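Local coordinates for protein glucose-1-phosphate thymidylyltransferase (Bacillus anthracis, PDB 4ECM) that probably catalyses the transfer of a thymidylyl group from dTTP to glucose 1-phosphate, giving dTDP-glucose and pyrophosphate, a step in dTDP-L-rhamnose biosynthesis, at residues H60-D69 against I129-R140; I176-K184 against R214-N224. All blocks are in the same frame, centred on the assembly; numbering follows the deposited sequence. Where two conformers were deposited one is given.

Interaction 1: H60-D69 against I129-R140; sequences HAVYKLKQCD and ILGDNIFSDDIR. With DAU (2'deoxy-thymidine-5'-diphospho-alpha-D-glucose), chain B.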
loop_
_atom_site.group_PDB
_atom_site.type_symbol
_atom_site.label_atom_id
_atom_site.label_comp_id
_atom_site.label_asym_id
_atom_site.label_seq_id
_atom_site.Cartn_x
_atom_site.Cartn_y
_atom_site.Cartn_z
ATOM N N HIS A 60 17.551 -12.138 6.684
ATOM C CA HIS A 60 18.888 -12.613 7.037
ATOM C C HIS A 60 19.416 -11.893 8.279
ATOM O O HIS A 60 19.938 -12.535 9.177
ATOM C CB HIS A 60 19.865 -12.479 5.859
ATOM C CG HIS A 60 19.509 -13.341 4.689
ATOM N ND1 HIS A 60 20.093 -14.567 4.464
ATOM C CD2 HIS A 60 18.581 -13.181 3.713
ATOM C CE1 HIS A 60 19.566 -15.113 3.379
ATOM N NE2 HIS A 60 18.636 -14.298 2.910
ATOM N N ALA A 61 19.231 -10.578 8.332
ATOM C CA ALA A 61 19.696 -9.777 9.454
ATOM C C ALA A 61 18.933 -10.134 10.728
ATOM O O ALA A 61 19.519 -10.245 11.824
ATOM C CB ALA A 61 19.565 -8.304 9.130
ATOM N N VAL A 62 17.629 -10.340 10.582
ATOM C CA VAL A 62 16.782 -10.727 11.708
ATOM C C VAL A 62 17.267 -12.077 12.286
ATOM O O VAL A 62 17.464 -12.207 13.488
ATOM C CB VAL A 62 15.295 -10.816 11.288
ATOM C CG1 VAL A 62 14.434 -11.387 12.420
ATOM C CG2 VAL A 62 14.765 -9.419 10.823
ATOM N N TYR A 63 17.500 -13.058 11.412
ATOM C CA TYR A 63 17.934 -14.373 11.852
ATOM C C TYR A 63 19.318 -14.295 12.526
ATOM O O TYR A 63 19.547 -14.980 13.517
ATOM C CB TYR A 63 17.959 -15.349 10.675
ATOM C CG TYR A 63 18.095 -16.822 11.074
ATOM C CD1 TYR A 63 16.969 -17.566 11.432
ATOM C CD2 TYR A 63 19.330 -17.465 11.070
ATOM C CE1 TYR A 63 17.072 -18.900 11.788
ATOM C CE2 TYR A 63 19.448 -18.804 11.431
ATOM C CZ TYR A 63 18.314 -19.515 11.786
ATOM O OH TYR A 63 18.396 -20.840 12.138
ATOM N N LYS A 64 20.233 -13.472 11.990
ATOM C CA LYS A 64 21.552 -13.320 12.602
ATOM C C LYS A 64 21.436 -12.871 14.056
ATOM O O LYS A 64 22.121 -13.392 14.932
ATOM C CB LYS A 64 22.415 -12.296 11.858
ATOM C CG LYS A 64 22.938 -12.726 10.523
ATOM C CD LYS A 64 23.927 -13.896 10.622
ATOM C CE LYS A 64 24.381 -14.293 9.229
ATOM N NZ LYS A 64 25.104 -15.561 9.200
ATOM N N LEU A 65 20.586 -11.880 14.295
ATOM C CA LEU A 65 20.386 -11.351 15.641
ATOM C C LEU A 65 19.666 -12.377 16.524
ATOM O O LEU A 65 20.078 -12.649 17.657
ATOM C CB LEU A 65 19.631 -10.023 15.585
ATOM C CG LEU A 65 20.395 -8.861 14.934
ATOM C CD1 LEU A 65 19.467 -7.701 14.573
ATOM C CD2 LEU A 65 21.566 -8.393 15.832
ATOM N N LYS A 66 18.618 -12.981 15.998
ATOM C CA LYS A 66 17.881 -13.959 16.774
ATOM C C LYS A 66 18.788 -15.104 17.242
ATOM O O LYS A 66 18.711 -15.521 18.396
ATOM C CB LYS A 66 16.740 -14.562 15.981
ATOM C CG LYS A 66 15.917 -15.537 16.829
ATOM C CD LYS A 66 14.971 -16.326 15.995
ATOM C CE LYS A 66 14.131 -17.264 16.862
ATOM N NZ LYS A 66 13.228 -18.093 16.020
ATOM N N GLN A 67 19.630 -15.604 16.338
ATOM C CA GLN A 67 20.561 -16.680 16.662
ATOM C C GLN A 67 21.482 -16.338 17.817
ATOM O O GLN A 67 21.976 -17.240 18.486
ATOM C CB GLN A 67 21.390 -17.092 15.449
ATOM C CG GLN A 67 20.607 -17.880 14.401
ATOM C CD GLN A 67 20.021 -19.193 14.945
ATOM O OE1 GLN A 67 18.905 -19.221 15.503
ATOM N NE2 GLN A 67 20.752 -20.289 14.738
ATOM N N CYS A 68 21.714 -15.053 18.036
ATOM C CA CYS A 68 22.535 -14.615 19.138
ATOM C C CYS A 68 21.680 -14.256 20.385
ATOM O O CYS A 68 22.173 -13.669 21.342
ATOM C CB CYS A 68 23.343 -13.406 18.706
ATOM S SG CYS A 68 24.739 -13.224 19.734
ATOM N N ASP A 69 20.403 -14.624 20.366
ATOM C CA ASP A 69 19.481 -14.323 21.476
ATOM C C ASP A 69 19.288 -12.802 21.651
ATOM O O ASP A 69 19.017 -12.325 22.740
ATOM C CB ASP A 69 19.907 -15.002 22.796
ATOM C CG ASP A 69 19.857 -16.518 22.702
ATOM O OD1 ASP A 69 20.793 -17.194 23.190
ATOM O OD2 ASP A 69 18.886 -17.029 22.103
ATOM N N ILE A 129 23.347 -3.941 12.174
ATOM C CA ILE A 129 23.562 -4.617 10.908
ATOM C C ILE A 129 22.969 -3.821 9.748
ATOM O O ILE A 129 21.754 -3.548 9.715
ATOM C CB ILE A 129 22.934 -6.031 10.886
ATOM C CG1 ILE A 129 23.473 -6.873 12.051
ATOM C CG2 ILE A 129 23.225 -6.728 9.544
ATOM C CD1 ILE A 129 23.076 -8.347 11.995
ATOM N N LEU A 130 23.809 -3.441 8.786
ATOM C CA LEU A 130 23.295 -2.775 7.598
ATOM C C LEU A 130 22.486 -3.869 6.870
ATOM O O LEU A 130 22.963 -4.987 6.655
ATOM C CB LEU A 130 24.416 -2.206 6.728
ATOM C CG LEU A 130 25.375 -1.249 7.445
ATOM C CD1 LEU A 130 26.409 -0.667 6.491
ATOM C CD2 LEU A 130 24.579 -0.133 8.133
ATOM N N GLY A 131 21.245 -3.549 6.538
ATOM C CA GLY A 131 20.329 -4.500 5.924
ATOM C C GLY A 131 20.792 -5.215 4.686
ATOM O O GLY A 131 20.347 -6.332 4.420
ATOM N N ASP A 132 21.677 -4.591 3.915
ATOM C CA ASP A 132 22.146 -5.210 2.666
ATOM C C ASP A 132 23.441 -6.008 2.818
ATOM O O ASP A 132 24.033 -6.376 1.820
ATOM C CB ASP A 132 22.264 -4.158 1.536
ATOM C CG ASP A 132 23.417 -3.158 1.747
ATOM O OD1 ASP A 132 24.107 -3.239 2.775
ATOM O OD2 ASP A 132 23.621 -2.289 0.864
ATOM N N ASN A 133 23.884 -6.255 4.063
ATOM C CA ASN A 133 25.072 -7.066 4.326
ATOM C C ASN A 133 24.678 -8.514 4.589
ATOM O O ASN A 133 24.005 -8.823 5.597
ATOM C CB ASN A 133 25.880 -6.532 5.514
ATOM C CG ASN A 133 26.827 -5.381 5.130
ATOM O OD1 ASN A 133 27.984 -5.383 5.535
ATOM N ND2 ASN A 133 26.349 -4.430 4.320
ATOM N N ILE A 134 25.099 -9.405 3.691
ATOM C CA ILE A 134 24.761 -10.826 3.784
ATOM C C ILE A 134 26.052 -11.588 3.985
ATOM O O ILE A 134 27.014 -11.389 3.242
ATOM C CB ILE A 134 24.041 -11.306 2.502
ATOM C CG1 ILE A 134 22.915 -10.330 2.126
ATOM C CG2 ILE A 134 23.561 -12.770 2.645
ATOM C CD1 ILE A 134 21.800 -10.157 3.180
ATOM N N PHE A 135 26.073 -12.465 4.988
ATOM C CA PHE A 135 27.287 -13.193 5.331
ATOM C C PHE A 135 26.995 -14.519 6.018
ATOM O O PHE A 135 25.911 -14.702 6.578
ATOM C CB PHE A 135 28.159 -12.310 6.218
ATOM C CG PHE A 135 27.469 -11.818 7.438
ATOM C CD1 PHE A 135 27.672 -12.429 8.660
ATOM C CD2 PHE A 135 26.600 -10.738 7.374
ATOM C CE1 PHE A 135 27.025 -11.975 9.787
ATOM C CE2 PHE A 135 25.938 -10.298 8.492
ATOM C CZ PHE A 135 26.151 -10.909 9.704
ATOM N N SER A 136 27.972 -15.436 5.988
ATOM C CA SER A 136 27.806 -16.779 6.582
ATOM C C SER A 136 28.146 -16.926 8.075
ATOM O O SER A 136 27.585 -17.775 8.747
ATOM C CB SER A 136 28.610 -17.818 5.795
ATOM O OG SER A 136 29.992 -17.518 5.792
ATOM N N ASP A 137 29.074 -16.143 8.598
ATOM C CA ASP A 137 29.428 -16.309 10.007
ATOM C C ASP A 137 28.274 -16.098 10.970
ATOM O O ASP A 137 27.409 -15.252 10.725
ATOM C CB ASP A 137 30.503 -15.302 10.412
ATOM C CG ASP A 137 31.905 -15.746 10.066
ATOM O OD1 ASP A 137 32.096 -16.831 9.459
ATOM O OD2 ASP A 137 32.829 -14.997 10.448
ATOM N N ASP A 138 28.287 -16.857 12.071
ATOM C CA ASP A 138 27.385 -16.617 13.183
ATOM C C ASP A 138 28.020 -15.397 13.871
ATOM O O ASP A 138 29.232 -15.271 13.886
ATOM C CB ASP A 138 27.374 -17.769 14.213
ATOM C CG ASP A 138 26.805 -19.085 13.665
ATOM O OD1 ASP A 138 26.052 -19.060 12.668
ATOM O OD2 ASP A 138 27.107 -20.147 14.276
ATOM N N ILE A 139 27.213 -14.512 14.449
ATOM C CA ILE A 139 27.778 -13.334 15.121
ATOM C C ILE A 139 28.075 -13.573 16.596
ATOM O O ILE A 139 28.819 -12.804 17.200
ATOM C CB ILE A 139 26.873 -12.084 15.007
ATOM C CG1 ILE A 139 25.533 -12.327 15.720
ATOM C CG2 ILE A 139 26.705 -11.695 13.551
ATOM C CD1 ILE A 139 24.627 -11.102 15.778
ATOM N N ARG A 140 27.499 -14.627 17.170
ATOM C CA ARG A 140 27.683 -14.931 18.595
ATOM C C ARG A 140 29.104 -14.847 19.123
ATOM O O ARG A 140 29.332 -14.235 20.157
ATOM C CB ARG A 140 27.058 -16.290 18.972
ATOM C CG ARG A 140 27.194 -16.658 20.466
ATOM C CD ARG A 140 26.554 -18.031 20.777
ATOM N NE ARG A 140 25.107 -18.034 20.531
ATOM C CZ ARG A 140 24.188 -17.733 21.448
ATOM N NH1 ARG A 140 22.898 -17.750 21.135
ATOM N NH2 ARG A 140 24.548 -17.416 22.677
HETATM O O6 DAU B . 28.630 -2.641 2.983
HETATM C C6 DAU B . 29.710 -2.237 3.827
HETATM C C5 DAU B . 29.943 -0.741 3.679
HETATM O O5 DAU B . 28.712 -0.086 3.970
HETATM C C4 DAU B . 31.058 -0.245 4.607
HETATM O O4 DAU B . 32.306 -0.833 4.260
HETATM C C3 DAU B . 31.209 1.274 4.567
HETATM O O3 DAU B . 32.185 1.669 5.555
HETATM C C2 DAU B . 29.841 1.901 4.859
HETATM O O2 DAU B . 29.892 3.334 4.729
HETATM C C1 DAU B . 28.770 1.345 3.929
HETATM O O1 DAU B . 29.039 1.779 2.601
HETATM P P2 DAU B . 27.862 1.842 1.497
HETATM O O3P DAU B . 27.527 0.459 0.993
HETATM O O4P DAU B . 28.230 2.942 0.540
HETATM O OPP DAU B . 26.593 2.309 2.384
HETATM P P DAU B . 25.129 2.503 1.748
HETATM O O1P DAU B . 24.944 1.516 0.619
HETATM O O2P DAU B . 24.915 3.956 1.525
HETATM O "O5'" DAU B . 24.164 2.016 2.945
HETATM C "C5'" DAU B . 24.113 0.644 3.277
HETATM C "C4'" DAU B . 22.894 0.247 4.111
HETATM O "O4'" DAU B . 22.572 1.169 5.150
HETATM C "C3'" DAU B . 21.648 0.034 3.279
HETATM O "O3'" DAU B . 21.196 -1.284 3.601
HETATM C "C2'" DAU B . 20.656 1.073 3.743
HETATM C "C1'" DAU B . 21.215 1.555 5.074
HETATM N N11 DAU B . 21.269 3.014 5.262
HETATM C C61 DAU B . 22.011 3.782 4.329
HETATM C C51 DAU B . 21.834 5.149 4.241
HETATM C C5A DAU B . 22.712 5.969 3.318
HETATM C C21 DAU B . 20.203 3.639 5.938
HETATM O O21 DAU B . 19.452 2.895 6.763
HETATM N N31 DAU B . 20.003 4.978 5.878
HETATM C C41 DAU B . 20.760 5.759 5.063
HETATM O O41 DAU B . 20.534 7.091 5.000
HETATM O O HOH W 1 19.728 -8.693 5.841
HETATM O O HOH W 2 24.190 -15.031 14.183
HETATM O O HOH W 3 25.322 -18.416 10.241
HETATM O O HOH W 4 23.368 -19.637 13.176
HETATM O O HOH W 5 22.334 -16.085 24.919
#

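Interaction 2: I176-K184 against R214-N224; sequences IIEIEEKPK and RGELEITDINN. With DAU (2'deoxy-thymidine-5'-diphospho-alpha-D-glucose), chain B.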
loop_
_atom_site.group_PDB
_atom_site.type_symbol
_atom_site.label_atom_id
_atom_site.label_comp_id
_atom_site.label_asym_id
_atom_site.label_seq_id
_atom_site.Cartn_x
_atom_site.Cartn_y
_atom_site.Cartn_z
ATOM N N ILE A 176 44.657 -1.591 14.264
ATOM C CA ILE A 176 44.066 -0.677 13.279
ATOM C C ILE A 176 44.618 0.726 13.529
ATOM O O ILE A 176 44.459 1.283 14.612
ATOM C CB ILE A 176 42.530 -0.624 13.330
ATOM C CG1 ILE A 176 41.928 -1.975 13.013
ATOM C CG2 ILE A 176 42.003 0.341 12.304
ATOM C CD1 ILE A 176 40.403 -1.930 12.877
ATOM N N ILE A 177 45.279 1.285 12.522
ATOM C CA ILE A 177 45.877 2.617 12.621
ATOM C C ILE A 177 44.825 3.656 12.282
ATOM O O ILE A 177 44.726 4.667 12.957
ATOM C CB ILE A 177 47.099 2.769 11.695
ATOM C CG1 ILE A 177 48.129 1.683 12.013
ATOM C CG2 ILE A 177 47.716 4.177 11.828
ATOM C CD1 ILE A 177 48.586 1.650 13.484
ATOM N N GLU A 178 44.047 3.396 11.236
ATOM C CA GLU A 178 42.966 4.285 10.830
ATOM C C GLU A 178 42.046 3.590 9.834
ATOM O O GLU A 178 42.414 2.592 9.216
ATOM C CB GLU A 178 43.504 5.618 10.265
ATOM C CG GLU A 178 44.473 5.519 9.087
ATOM C CD GLU A 178 43.809 5.110 7.775
ATOM O OE1 GLU A 178 44.461 5.209 6.712
ATOM O OE2 GLU A 178 42.633 4.708 7.799
ATOM N N ILE A 179 40.827 4.101 9.720
ATOM C CA ILE A 179 39.864 3.579 8.775
ATOM C C ILE A 179 39.614 4.716 7.801
ATOM O O ILE A 179 39.550 5.876 8.192
ATOM C CB ILE A 179 38.561 3.139 9.429
ATOM C CG1 ILE A 179 38.821 2.003 10.418
ATOM C CG2 ILE A 179 37.567 2.679 8.363
ATOM C CD1 ILE A 179 37.615 1.677 11.302
ATOM N N GLU A 180 39.507 4.385 6.525
ATOM C CA GLU A 180 39.259 5.378 5.495
ATOM C C GLU A 180 38.064 4.925 4.633
ATOM O O GLU A 180 38.005 3.784 4.169
ATOM C CB GLU A 180 40.534 5.577 4.675
ATOM C CG GLU A 180 40.437 6.623 3.584
ATOM C CD GLU A 180 41.777 6.889 2.876
ATOM O OE1 GLU A 180 42.801 6.210 3.186
ATOM O OE2 GLU A 180 41.783 7.781 1.991
ATOM N N GLU A 181 37.111 5.822 4.434
ATOM C CA GLU A 181 35.906 5.515 3.686
ATOM C C GLU A 181 36.145 5.651 2.185
ATOM O O GLU A 181 36.532 6.702 1.717
ATOM C CB GLU A 181 34.757 6.428 4.141
ATOM C CG GLU A 181 33.409 6.145 3.478
ATOM C CD GLU A 181 32.817 4.772 3.833
ATOM O OE1 GLU A 181 33.260 4.147 4.835
ATOM O OE2 GLU A 181 31.883 4.336 3.111
ATOM N N LYS A 182 35.915 4.556 1.463
ATOM C CA LYS A 182 36.050 4.479 -0.002
ATOM C C LYS A 182 37.287 5.186 -0.549
ATOM O O LYS A 182 37.188 6.083 -1.380
ATOM C CB LYS A 182 34.776 4.993 -0.682
ATOM C CG LYS A 182 33.516 4.260 -0.208
ATOM C CD LYS A 182 32.305 4.576 -1.084
ATOM C CE LYS A 182 31.012 3.919 -0.536
ATOM N NZ LYS A 182 30.640 4.513 0.772
ATOM N N PRO A 183 38.473 4.757 -0.099
ATOM C CA PRO A 183 39.705 5.389 -0.551
ATOM C C PRO A 183 39.997 5.144 -2.036
ATOM O O PRO A 183 39.772 4.033 -2.543
ATOM C CB PRO A 183 40.769 4.710 0.311
ATOM C CG PRO A 183 40.203 3.345 0.607
ATOM C CD PRO A 183 38.726 3.576 0.748
ATOM N N LYS A 184 40.480 6.183 -2.719
ATOM C CA LYS A 184 40.909 6.078 -4.128
ATOM C C LYS A 184 42.152 5.183 -4.226
ATOM O O LYS A 184 42.380 4.527 -5.238
ATOM C CB LYS A 184 41.258 7.470 -4.693
ATOM C CG LYS A 184 40.063 8.332 -5.123
ATOM C CD LYS A 184 39.542 7.991 -6.549
ATOM C CE LYS A 184 40.585 8.372 -7.659
ATOM N NZ LYS A 184 40.107 8.189 -9.079
ATOM N N ARG A 214 29.784 13.921 0.199
ATOM C CA ARG A 214 28.569 13.417 -0.483
ATOM C C ARG A 214 27.246 13.702 0.276
ATOM O O ARG A 214 26.179 13.221 -0.127
ATOM C CB ARG A 214 28.692 11.910 -0.775
ATOM C CG ARG A 214 28.944 11.042 0.453
ATOM C CD ARG A 214 28.735 9.566 0.148
ATOM N NE ARG A 214 29.036 8.713 1.304
ATOM C CZ ARG A 214 28.824 7.398 1.350
ATOM N NH1 ARG A 214 29.137 6.716 2.446
ATOM N NH2 ARG A 214 28.293 6.760 0.310
ATOM N N GLY A 215 27.321 14.471 1.365
ATOM C CA GLY A 215 26.135 14.851 2.149
ATOM C C GLY A 215 25.637 13.807 3.139
ATOM O O GLY A 215 24.425 13.620 3.294
ATOM N N GLU A 216 26.561 13.132 3.823
ATOM C CA GLU A 216 26.181 12.109 4.802
ATOM C C GLU A 216 27.027 12.109 6.079
ATOM O O GLU A 216 28.197 12.532 6.100
ATOM C CB GLU A 216 26.226 10.698 4.176
ATOM C CG GLU A 216 25.283 10.482 2.966
ATOM C CD GLU A 216 25.303 9.038 2.437
ATOM O OE1 GLU A 216 25.804 8.143 3.159
ATOM O OE2 GLU A 216 24.813 8.799 1.305
ATOM N N LEU A 217 26.393 11.636 7.148
ATOM C CA LEU A 217 27.035 11.449 8.442
ATOM C C LEU A 217 27.685 10.090 8.279
ATOM O O LEU A 217 26.965 9.089 8.052
ATOM C CB LEU A 217 25.975 11.459 9.566
ATOM C CG LEU A 217 25.357 12.820 9.969
ATOM C CD1 LEU A 217 24.934 13.677 8.771
ATOM C CD2 LEU A 217 24.190 12.630 10.948
ATOM N N GLU A 218 29.021 10.027 8.360
ATOM C CA GLU A 218 29.750 8.761 8.067
ATOM C C GLU A 218 30.023 7.824 9.246
ATOM O O GLU A 218 30.581 8.232 10.259
ATOM C CB GLU A 218 31.072 9.063 7.370
ATOM C CG GLU A 218 30.960 9.805 6.033
ATOM C CD GLU A 218 30.401 8.962 4.898
ATOM O OE1 GLU A 218 30.116 7.758 5.102
ATOM O OE2 GLU A 218 30.253 9.508 3.783
ATOM N N ILE A 219 29.668 6.547 9.084
ATOM C CA ILE A 219 29.906 5.549 10.126
ATOM C C ILE A 219 31.417 5.392 10.365
ATOM O O ILE A 219 31.849 5.112 11.494
ATOM C CB ILE A 219 29.250 4.162 9.809
ATOM C CG1 ILE A 219 29.074 3.345 11.088
ATOM C CG2 ILE A 219 30.058 3.386 8.807
ATOM C CD1 ILE A 219 28.086 3.980 12.108
ATOM N N THR A 220 32.218 5.587 9.320
ATOM C CA THR A 220 33.682 5.506 9.464
ATOM C C THR A 220 34.195 6.554 10.494
ATOM O O THR A 220 35.096 6.261 11.290
ATOM C CB THR A 220 34.391 5.632 8.109
ATOM O OG1 THR A 220 34.159 4.437 7.345
ATOM C CG2 THR A 220 35.898 5.827 8.293
ATOM N N ASP A 221 33.600 7.745 10.503
ATOM C CA ASP A 221 33.992 8.778 11.487
ATOM C C ASP A 221 33.758 8.299 12.920
ATOM O O ASP A 221 34.577 8.552 13.819
ATOM C CB ASP A 221 33.236 10.078 11.239
ATOM C CG ASP A 221 33.556 10.684 9.888
ATOM O OD1 ASP A 221 34.647 10.388 9.334
ATOM O OD2 ASP A 221 32.723 11.459 9.378
ATOM N N ILE A 222 32.647 7.605 13.129
ATOM C CA ILE A 222 32.320 7.043 14.432
ATOM C C ILE A 222 33.345 5.982 14.817
ATOM O O ILE A 222 33.849 5.961 15.946
ATOM C CB ILE A 222 30.925 6.405 14.424
ATOM C CG1 ILE A 222 29.850 7.481 14.350
ATOM C CG2 ILE A 222 30.712 5.529 15.668
ATOM C CD1 ILE A 222 28.444 6.905 14.094
ATOM N N ASN A 223 33.653 5.093 13.879
ATOM C CA ASN A 223 34.637 4.047 14.147
ATOM C C ASN A 223 36.019 4.644 14.466
ATOM O O ASN A 223 36.699 4.168 15.379
ATOM C CB ASN A 223 34.642 3.023 13.012
ATOM C CG ASN A 223 33.307 2.303 12.905
ATOM O OD1 ASN A 223 32.629 2.131 13.920
ATOM N ND2 ASN A 223 32.915 1.882 11.690
ATOM N N ASN A 224 36.404 5.705 13.761
ATOM C CA ASN A 224 37.679 6.376 14.041
ATOM C C ASN A 224 37.684 7.090 15.419
ATOM O O ASN A 224 38.722 7.161 16.073
ATOM C CB ASN A 224 38.065 7.353 12.910
ATOM C CG ASN A 224 38.699 6.649 11.700
ATOM O OD1 ASN A 224 39.446 5.691 11.861
ATOM N ND2 ASN A 224 38.436 7.161 10.494
HETATM O O6 DAU B . 28.630 -2.641 2.983
HETATM C C6 DAU B . 29.710 -2.237 3.827
HETATM C C5 DAU B . 29.943 -0.741 3.679
HETATM O O5 DAU B . 28.712 -0.086 3.970
HETATM C C4 DAU B . 31.058 -0.245 4.607
HETATM O O4 DAU B . 32.306 -0.833 4.260
HETATM C C3 DAU B . 31.209 1.274 4.567
HETATM O O3 DAU B . 32.185 1.669 5.555
HETATM C C2 DAU B . 29.841 1.901 4.859
HETATM O O2 DAU B . 29.892 3.334 4.729
HETATM C C1 DAU B . 28.770 1.345 3.929
HETATM O O1 DAU B . 29.039 1.779 2.601
HETATM P P2 DAU B . 27.862 1.842 1.497
HETATM O O3P DAU B . 27.527 0.459 0.993
HETATM O O4P DAU B . 28.230 2.942 0.540
HETATM O OPP DAU B . 26.593 2.309 2.384
HETATM P P DAU B . 25.129 2.503 1.748
HETATM O O1P DAU B . 24.944 1.516 0.619
HETATM O O2P DAU B . 24.915 3.956 1.525
HETATM O "O5'" DAU B . 24.164 2.016 2.945
HETATM C "C5'" DAU B . 24.113 0.644 3.277
HETATM C "C4'" DAU B . 22.894 0.247 4.111
HETATM O "O4'" DAU B . 22.572 1.169 5.150
HETATM C "C3'" DAU B . 21.648 0.034 3.279
HETATM O "O3'" DAU B . 21.196 -1.284 3.601
HETATM C "C2'" DAU B . 20.656 1.073 3.743
HETATM C "C1'" DAU B . 21.215 1.555 5.074
HETATM N N11 DAU B . 21.269 3.014 5.262
HETATM C C61 DAU B . 22.011 3.782 4.329
HETATM C C51 DAU B . 21.834 5.149 4.241
HETATM C C5A DAU B . 22.712 5.969 3.318
HETATM C C21 DAU B . 20.203 3.639 5.938
HETATM O O21 DAU B . 19.452 2.895 6.763
HETATM N N31 DAU B . 20.003 4.978 5.878
HETATM C C41 DAU B . 20.760 5.759 5.063
HETATM O O41 DAU B . 20.534 7.091 5.000
#

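Interaction 1: H60-D69 against I129-R140
Ala61 CB rests 4.0 Å from Ile129 CG2, and the CD1 of Ile129 meets Leu65 CG tip to tip, so that the helix of 60-69 lies against the end of strand 125-130 and the chain that follows it. Farther along, Ile139, in one of its two conformers, lays its CG1 and CD1 against Cys68 CB and the carbonyl oxygen of Lys64. Cys68 SG, also in one of two conformers, sits 3.6 Å from Arg140 CA. Ile134 CD1 touches the CB of His60, whose NE2 is hydrogen-bonded to Val52 O.

Lys64 carries the main polar contact. A turn about its CB-CG bond (chi2 -65°) brings the chain over one face of the Phe135 ring, CE giving a CH-pi contact 3.9 Å from the ring centroid. NZ then reaches two main-chain acceptors, bonding to Asp137 O at 2.8 Å from above the carbonyl plane and to Phe135 O at 2.9 Å. A water adds a weak bond to NZ and ties it to Ser136 O and Asp138 OD1.

Arg140 meets the C-terminal end of the helix. One nitrogen, NH1, donates to Gln67 O at 2.9 Å and, almost straight (176°), to Asp69 OD1 at 3.0 Å in a salt bridge, with the carboxylate met from above its plane. Asp69, with positive phi, closes a Schellman motif at this terminus. Water also joins Ala61 N weakly to Gly131 O, and Lys64 O to Ile139 N.

At the other end, Asn133 ND2 bonds to O6 of the bound dTDP-glucose. A helix packed on a central sheet whose strand-end turn, Leu130 to Asn133, lines the nucleotide-sugar pocket is characteristic of the Rossmann-like nucleotidyltransferase fold.

Interaction 2: I176-K184 against R214-N224
Glu181 and Thr220 meet where the end of strand 175-181 passes the first turn of helix 219-228, and the glutamate side chain can be followed into the sugar site. Its CB lies 3.8 Å from Thr220 OG1. CG, anti to the backbone N, comes to 4.0 Å from Glu218 OE1, and a bend at chi2 (65°) turns the carboxylate toward the glucose. OE1 accepts a hydrogen bond from Thr220 OG1 at 2.7 Å, met on its anti side, and another from the sugar O3. OE2 takes the sugar O2 at 2.8 Å and, through its anti lone pair, Lys182 NZ at 2.7 Å in a salt bridge. Four bonds thus fix the rotation of this carboxylate.

The glucose O2 and O3 are bound beside the edge strand 175-181 of the mixed sheet of this Rossmann-like nucleotidyltransferase fold. The axes of 176-181 and 219-224 run antiparallel (175°), 8.2 Å apart at closest approach. Glu218 occupies the N-cap position of this helix.

Lys182 NZ also donates to O4P of the diphosphate. The Arg214 guanidinium stands across from it, its edge toward the same phosphate oxygen, so both cations gather round the anion. Arg214, poorly ordered here, grips Glu218 side-on through NE and NH1 in the guanidinium plane, while Ser212 holds Glu218 OE2 as well.

Away from the ligand, Asn224 pairs its amide with the backbone of Ile179: OD1 accepts from Ile179 N at 3.0 Å on a lone pair in the carbonyl plane, and ND2 donates to Ile179 O at 2.9 Å, nearly straight (175°). The Ile179 side chain packs CG2 on Thr220 CG2 and CD1 on Asn223 CB, the latter residue's OD1 being bonded to Tyr198 OH.

How the interactions relate
Both contacts reach the same mixed sheet and touch the same bound dTDP-glucose, yet they lie on opposite sides of the chain's centre, with centres about 23 Å apart. Interaction 1 is the larger and more central: a helix lies on a strand end through aliphatic side chains, with charged groups toward its more exposed end and waters bridging several backbone atoms. Interaction 2, nearer the edge, buries less and depends more on polar pairs. Their ligand chemistry differs too. The turn in 129-140 meets the glucose O6 through an amide N-H and the deoxyribose O3' through a weak backbone bond, whereas 176-184 and 214-224 supply a carboxylate for the glucose hydroxyls and cations beside the diphosphate.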